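Local coordinates for protein triphenylmethane reductase (Citrobacter sp., PDB 2JL1) that binds NADP(H) in a Rossmann-type domain and probably reduces triphenylmethane dyes, an activity of interest for bioremediation, at residues T136-V148 and V170-A182. Residues are numbered along the deposited sequence; the frame is centred on the assembly and turned at random. Where two conformers were deposited one is given.
Sequences TFLRNALYTDFFV and VNSVTRNELALAA. With NAP (NADP nicotinamide-adenine-dinucleotide phosphate), chain B; GOL (glycerol), chain C; GOL (glycerol), chain F.
The side chains of Arg175 and Tyr143 cross at about a right angle, with Arg175 CG 3.6 Å from the ring centroid and 5° off the normal, a CH-pi contact over the face. NADP covers the opposite face with its carboxamide and nicotinamide C3N, while Leu178 CD1 meets the edge in plane, 3.5 Å from Tyr143 CE1. Extended from CG to NE, the arginine donates from NE to the cofactor phosphate oxygen O2N at 2.7 Å, a bent bond, its guanidinium tilted 57° to the ring. Asp145, its CG swung beside the backbone N (chi1 -38°), reaches across to the first residue of helix 175-186, where OD1 accepts from Arg175 N at 2.9 Å; the OD2 to NH1 salt bridge is long. In this Rossmann fold of the NmrA-like family, the loop after strand 135-140 grips the nicotinamide carboxamide: Ala141 O accepts from N7N and Tyr143 N donates to O7N. A single beta bridge pairs Tyr143 with Val173, and Thr144 N donates to Val173 O from above the carbonyl plane. Nearby, Thr144 OG1 and Ser172 OG are hydrogen-bonded at 2.7 Å. Leu178 CD2 packs 3.4 Å from Asn140 OD1, which a water links to Leu178 O.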
loop_
_atom_site.group_PDB
_atom_site.type_symbol
_atom_site.label_atom_id
_atom_site.label_comp_id
_atom_site.label_asym_id
_atom_site.label_seq_id
_atom_site.Cartn_x
_atom_site.Cartn_y
_atom_site.Cartn_z
ATOM N N THR A 136 7.333 7.214 11.753
ATOM C CA THR A 136 6.253 7.916 12.424
ATOM C C THR A 136 5.252 8.302 11.349
ATOM O O THR A 136 5.592 9.009 10.411
ATOM C CB THR A 136 6.695 9.209 13.132
ATOM O OG1 THR A 136 7.780 8.938 14.044
ATOM C CG2 THR A 136 5.507 9.780 13.934
ATOM N N PHE A 137 4.017 7.848 11.500
ATOM C CA PHE A 137 2.981 8.198 10.542
ATOM C C PHE A 137 2.191 9.356 11.137
ATOM O O PHE A 137 1.504 9.223 12.155
ATOM C CB PHE A 137 2.106 6.982 10.229
ATOM C CG PHE A 137 2.845 5.877 9.532
ATOM C CD1 PHE A 137 2.484 4.549 9.735
ATOM C CD2 PHE A 137 3.911 6.158 8.680
ATOM C CE1 PHE A 137 3.143 3.522 9.073
ATOM C CE2 PHE A 137 4.601 5.109 8.045
ATOM C CZ PHE A 137 4.208 3.798 8.253
ATOM N N LEU A 138 2.401 10.516 10.542
ATOM C CA LEU A 138 1.791 11.754 10.938
ATOM C C LEU A 138 0.536 11.850 10.091
ATOM O O LEU A 138 0.558 12.353 8.955
ATOM C CB LEU A 138 2.755 12.923 10.622
ATOM C CG LEU A 138 4.103 12.928 11.364
ATOM C CD1 LEU A 138 5.131 13.893 10.703
ATOM C CD2 LEU A 138 3.921 13.255 12.844
ATOM N N ARG A 139 -0.560 11.302 10.599
ATOM C CA ARG A 139 -1.766 11.191 9.777
ATOM C C ARG A 139 -2.566 12.481 9.880
ATOM O O ARG A 139 -3.317 12.678 10.830
ATOM C CB ARG A 139 -2.606 9.993 10.225
ATOM C CG ARG A 139 -1.987 8.641 9.919
ATOM C CD ARG A 139 -2.989 7.564 10.240
ATOM N NE ARG A 139 -2.715 6.321 9.521
ATOM C CZ ARG A 139 -3.602 5.325 9.429
ATOM N NH1 ARG A 139 -4.790 5.436 10.028
ATOM N NH2 ARG A 139 -3.319 4.224 8.743
ATOM N N ASN A 140 -2.376 13.375 8.914
ATOM C CA ASN A 140 -2.916 14.729 9.018
ATOM C C ASN A 140 -4.403 14.776 8.692
ATOM O O ASN A 140 -4.867 14.052 7.828
ATOM C CB ASN A 140 -2.151 15.694 8.107
ATOM C CG ASN A 140 -0.746 15.987 8.609
ATOM O OD1 ASN A 140 -0.401 15.700 9.765
ATOM N ND2 ASN A 140 0.084 16.522 7.730
ATOM N N ALA A 141 -5.127 15.663 9.385
ATOM C CA ALA A 141 -6.467 16.064 8.993
ATOM C C ALA A 141 -6.441 16.886 7.696
ATOM O O ALA A 141 -5.390 17.381 7.267
ATOM C CB ALA A 141 -7.085 16.931 10.106
ATOM N N LEU A 142 -7.614 17.044 7.081
ATOM C CA LEU A 142 -7.791 18.098 6.096
ATOM C C LEU A 142 -7.328 19.439 6.679
ATOM O O LEU A 142 -7.461 19.663 7.881
ATOM C CB LEU A 142 -9.257 18.190 5.690
ATOM C CG LEU A 142 -9.884 16.925 5.086
ATOM C CD1 LEU A 142 -11.406 17.174 4.908
ATOM C CD2 LEU A 142 -9.198 16.590 3.728
ATOM N N TYR A 143 -6.772 20.312 5.831
ATOM C CA TYR A 143 -6.331 21.644 6.250
ATOM C C TYR A 143 -7.498 22.598 6.465
ATOM O O TYR A 143 -8.314 22.769 5.582
ATOM C CB TYR A 143 -5.382 22.272 5.219
ATOM C CG TYR A 143 -4.141 21.467 4.888
ATOM C CD1 TYR A 143 -3.487 20.733 5.866
ATOM C CD2 TYR A 143 -3.597 21.489 3.600
ATOM C CE1 TYR A 143 -2.319 19.979 5.568
ATOM C CE2 TYR A 143 -2.440 20.755 3.286
ATOM C CZ TYR A 143 -1.806 20.017 4.284
ATOM O OH TYR A 143 -0.670 19.315 4.007
ATOM N N THR A 144 -7.558 23.222 7.643
ATOM C CA THR A 144 -8.529 24.299 7.888
ATOM C C THR A 144 -8.362 25.393 6.824
ATOM O O THR A 144 -9.345 25.997 6.394
ATOM C CB THR A 144 -8.313 24.883 9.275
ATOM O OG1 THR A 144 -8.441 23.834 10.231
ATOM C CG2 THR A 144 -9.323 26.002 9.601
ATOM N N ASP A 145 -7.112 25.597 6.376
ATOM C CA ASP A 145 -6.755 26.637 5.376
ATOM C C ASP A 145 -7.459 26.428 4.050
ATOM O O ASP A 145 -7.628 27.375 3.304
ATOM C CB ASP A 145 -5.227 26.675 5.090
ATOM C CG ASP A 145 -4.374 26.454 6.326
ATOM O OD1 ASP A 145 -4.526 25.420 7.003
ATOM O OD2 ASP A 145 -3.491 27.302 6.609
ATOM N N PHE A 146 -7.875 25.190 3.761
ATOM C CA PHE A 146 -8.608 24.884 2.532
ATOM C C PHE A 146 -9.944 25.615 2.557
ATOM O O PHE A 146 -10.369 26.148 1.543
ATOM C CB PHE A 146 -8.814 23.368 2.345
ATOM C CG PHE A 146 -9.499 23.002 1.053
ATOM C CD1 PHE A 146 -8.805 23.076 -0.162
ATOM C CD2 PHE A 146 -10.835 22.605 1.042
ATOM C CE1 PHE A 146 -9.428 22.751 -1.363
ATOM C CE2 PHE A 146 -11.478 22.294 -0.163
ATOM C CZ PHE A 146 -10.759 22.361 -1.367
ATOM N N PHE A 147 -10.555 25.697 3.743
ATOM C CA PHE A 147 -11.890 26.271 3.925
ATOM C C PHE A 147 -11.865 27.738 4.432
ATOM O O PHE A 147 -12.786 28.522 4.191
ATOM C CB PHE A 147 -12.665 25.405 4.928
ATOM C CG PHE A 147 -12.633 23.931 4.612
ATOM C CD1 PHE A 147 -13.380 23.421 3.562
ATOM C CD2 PHE A 147 -11.827 23.063 5.347
ATOM C CE1 PHE A 147 -13.364 22.042 3.264
ATOM C CE2 PHE A 147 -11.797 21.691 5.054
ATOM C CZ PHE A 147 -12.546 21.189 4.005
ATOM N N VAL A 148 -10.805 28.094 5.144
ATOM C CA VAL A 148 -10.743 29.370 5.829
ATOM C C VAL A 148 -9.484 30.087 5.360
ATOM O O VAL A 148 -8.382 29.790 5.794
ATOM C CB VAL A 148 -10.728 29.192 7.364
ATOM C CG1 VAL A 148 -10.692 30.548 8.064
ATOM C CG2 VAL A 148 -11.951 28.380 7.838
ATOM N N VAL A 170 -16.430 18.791 10.819
ATOM C CA VAL A 170 -15.091 19.000 10.279
ATOM C C VAL A 170 -14.035 19.022 11.394
ATOM O O VAL A 170 -14.047 19.890 12.261
ATOM C CB VAL A 170 -14.996 20.304 9.420
ATOM C CG1 VAL A 170 -13.636 20.390 8.692
ATOM C CG2 VAL A 170 -16.132 20.376 8.366
ATOM N N ASN A 171 -13.078 18.109 11.304
ATOM C CA ASN A 171 -12.019 17.942 12.317
ATOM C C ASN A 171 -10.687 18.540 11.827
ATOM O O ASN A 171 -9.594 18.172 12.312
ATOM C CB ASN A 171 -11.870 16.446 12.623
ATOM C CG ASN A 171 -11.366 15.668 11.414
ATOM O OD1 ASN A 171 -11.108 16.262 10.339
ATOM N ND2 ASN A 171 -11.219 14.356 11.568
ATOM N N SER A 172 -10.784 19.477 10.877
ATOM C CA SER A 172 -9.606 20.096 10.253
ATOM C C SER A 172 -8.659 20.781 11.236
ATOM O O SER A 172 -9.057 21.207 12.316
ATOM C CB SER A 172 -10.024 21.089 9.161
ATOM O OG SER A 172 -10.631 22.254 9.729
ATOM N N VAL A 173 -7.389 20.871 10.879
ATOM C CA VAL A 173 -6.456 21.698 11.648
ATOM C C VAL A 173 -5.579 22.451 10.645
ATOM O O VAL A 173 -5.380 21.994 9.520
ATOM C CB VAL A 173 -5.589 20.865 12.619
ATOM C CG1 VAL A 173 -6.414 20.292 13.786
ATOM C CG2 VAL A 173 -4.902 19.745 11.872
ATOM N N THR A 174 -5.043 23.590 11.061
ATOM C CA THR A 174 -4.245 24.451 10.171
ATOM C C THR A 174 -2.923 23.755 9.763
ATOM O O THR A 174 -2.374 22.937 10.508
ATOM C CB THR A 174 -3.934 25.805 10.801
ATOM O OG1 THR A 174 -3.146 25.608 11.971
ATOM C CG2 THR A 174 -5.242 26.598 11.194
ATOM N N ARG A 175 -2.426 24.081 8.573
ATOM C CA ARG A 175 -1.092 23.629 8.127
ATOM C C ARG A 175 -0.049 23.995 9.150
ATOM O O ARG A 175 0.878 23.223 9.390
ATOM C CB ARG A 175 -0.686 24.318 6.842
ATOM C CG ARG A 175 -1.192 23.694 5.615
ATOM C CD ARG A 175 -0.463 24.290 4.427
ATOM N NE ARG A 175 -1.259 24.008 3.245
ATOM C CZ ARG A 175 -2.131 24.863 2.725
ATOM N NH1 ARG A 175 -2.266 26.072 3.254
ATOM N NH2 ARG A 175 -2.835 24.512 1.659
ATOM N N ASN A 176 -0.192 25.187 9.730
ATOM C CA ASN A 176 0.754 25.662 10.726
ATOM C C ASN A 176 0.885 24.704 11.902
ATOM O O ASN A 176 1.990 24.336 12.271
ATOM C CB ASN A 176 0.415 27.063 11.214
ATOM C CG ASN A 176 1.408 27.556 12.212
ATOM O OD1 ASN A 176 1.060 27.849 13.351
ATOM N ND2 ASN A 176 2.665 27.605 11.813
ATOM N N GLU A 177 -0.240 24.278 12.463
ATOM C CA GLU A 177 -0.215 23.341 13.597
ATOM C C GLU A 177 0.243 21.950 13.206
ATOM O O GLU A 177 0.926 21.297 13.982
ATOM C CB GLU A 177 -1.573 23.264 14.302
ATOM C CG GLU A 177 -1.989 24.576 14.941
ATOM C CD GLU A 177 -3.335 24.502 15.610
ATOM O OE1 GLU A 177 -4.354 24.164 14.947
ATOM O OE2 GLU A 177 -3.361 24.845 16.796
ATOM N N LEU A 178 -0.113 21.496 12.009
ATOM C CA LEU A 178 0.385 20.204 11.520
ATOM C C LEU A 178 1.891 20.258 11.301
ATOM O O LEU A 178 2.600 19.286 11.562
ATOM C CB LEU A 178 -0.302 19.815 10.226
ATOM C CG LEU A 178 -1.786 19.546 10.427
ATOM C CD1 LEU A 178 -2.522 19.508 9.061
ATOM C CD2 LEU A 178 -1.980 18.269 11.268
ATOM N N ALA A 179 2.379 21.411 10.853
ATOM C CA ALA A 179 3.817 21.600 10.631
ATOM C C ALA A 179 4.577 21.615 11.941
ATOM O O ALA A 179 5.700 21.107 12.032
ATOM C CB ALA A 179 4.068 22.893 9.876
ATOM N N LEU A 180 3.970 22.244 12.943
ATOM C CA LEU A 180 4.509 22.276 14.302
ATOM C C LEU A 180 4.615 20.866 14.873
ATOM O O LEU A 180 5.628 20.509 15.477
ATOM C CB LEU A 180 3.656 23.191 15.209
ATOM C CG LEU A 180 3.989 23.217 16.695
ATOM C CD1 LEU A 180 5.504 23.529 16.944
ATOM C CD2 LEU A 180 3.111 24.229 17.431
ATOM N N ALA A 181 3.580 20.060 14.653
ATOM C CA ALA A 181 3.576 18.651 15.076
ATOM C C ALA A 181 4.670 17.833 14.410
ATOM O O ALA A 181 5.332 17.020 15.069
ATOM C CB ALA A 181 2.200 18.026 14.781
ATOM N N ALA A 182 4.843 18.017 13.104
ATOM C CA ALA A 182 5.917 17.359 12.385
ATOM C C ALA A 182 7.301 17.767 12.956
ATOM O O ALA A 182 8.156 16.900 13.241
ATOM C CB ALA A 182 5.802 17.671 10.904
HETATM P PA NAP B . 1.797 22.219 -1.760
HETATM O O1A NAP B . 0.955 22.123 -2.983
HETATM O O2A NAP B . 2.039 23.591 -1.267
HETATM O O5B NAP B . 3.195 21.478 -1.959
HETATM C C5B NAP B . 3.361 20.273 -2.674
HETATM C C4B NAP B . 4.868 20.075 -2.736
HETATM O O4B NAP B . 5.195 18.886 -3.444
HETATM C C3B NAP B . 5.490 21.255 -3.482
HETATM O O3B NAP B . 6.608 21.723 -2.772
HETATM C C2B NAP B . 5.946 20.660 -4.784
HETATM O O2B NAP B . 7.151 21.226 -5.195
HETATM C C1B NAP B . 6.196 19.220 -4.385
HETATM N N9A NAP B . 6.224 18.372 -5.584
HETATM C C8A NAP B . 5.288 18.277 -6.576
HETATM N N7A NAP B . 5.737 17.378 -7.484
HETATM C C5A NAP B . 6.950 16.926 -7.088
HETATM C C6A NAP B . 7.849 16.015 -7.642
HETATM N N6A NAP B . 7.584 15.400 -8.791
HETATM N N1A NAP B . 9.028 15.755 -6.982
HETATM C C2A NAP B . 9.323 16.396 -5.798
HETATM N N3A NAP B . 8.431 17.289 -5.249
HETATM C C4A NAP B . 7.266 17.551 -5.894
HETATM O O3 NAP B . 1.061 21.332 -0.614
HETATM P PN NAP B . 0.882 21.601 0.964
HETATM O O1N NAP B . 2.211 21.954 1.490
HETATM O O2N NAP B . -0.267 22.526 1.169
HETATM O O5D NAP B . 0.528 20.096 1.520
HETATM C C5D NAP B . 1.516 19.075 1.482
HETATM C C4D NAP B . 1.001 17.718 0.990
HETATM O O4D NAP B . -0.138 17.347 1.746
HETATM C C3D NAP B . 0.544 17.748 -0.471
HETATM O O3D NAP B . 1.534 17.395 -1.403
HETATM C C2D NAP B . -0.627 16.784 -0.520
HETATM O O2D NAP B . -0.267 15.450 -0.811
HETATM C C1D NAP B . -1.144 16.807 0.902
HETATM N N1N NAP B . -2.396 17.580 0.922
HETATM C C2N NAP B . -3.150 17.501 2.050
HETATM C C3N NAP B . -4.346 18.154 2.121
HETATM C C7N NAP B . -5.176 18.058 3.329
HETATM O O7N NAP B . -6.341 18.877 3.362
HETATM N N7N NAP B . -4.798 17.186 4.272
HETATM C C4N NAP B . -4.755 18.994 1.064
HETATM C C5N NAP B . -3.939 19.141 -0.030
HETATM C C6N NAP B . -2.771 18.377 -0.120
HETATM P P2B NAP B . 7.204 22.458 -6.237
HETATM O O1X NAP B . 7.340 23.730 -5.422
HETATM O O2X NAP B . 5.952 22.544 -7.094
HETATM O O3X NAP B . 8.426 22.201 -7.094
HETATM C C1 GOL C . -7.999 23.185 14.977
HETATM O O1 GOL C . -6.901 24.005 15.327
HETATM C C2 GOL C . -8.851 23.788 13.851
HETATM O O2 GOL C . -8.147 24.673 12.998
HETATM C C3 GOL C . -10.147 24.402 14.366
HETATM O O3 GOL C . -10.800 23.492 15.233
HETATM C C1 GOL F . -10.364 14.143 7.683
HETATM O O1 GOL F . -9.725 15.293 8.226
HETATM C C2 GOL F . -9.837 12.837 8.315
HETATM O O2 GOL F . -10.611 12.459 9.412
HETATM C C3 GOL F . -9.930 11.695 7.299
HETATM O O3 GOL F . -10.561 10.521 7.774
HETATM O O HOH W 1 2.236 16.735 9.991
HETATM O O HOH W 2 -1.900 27.487 8.549
#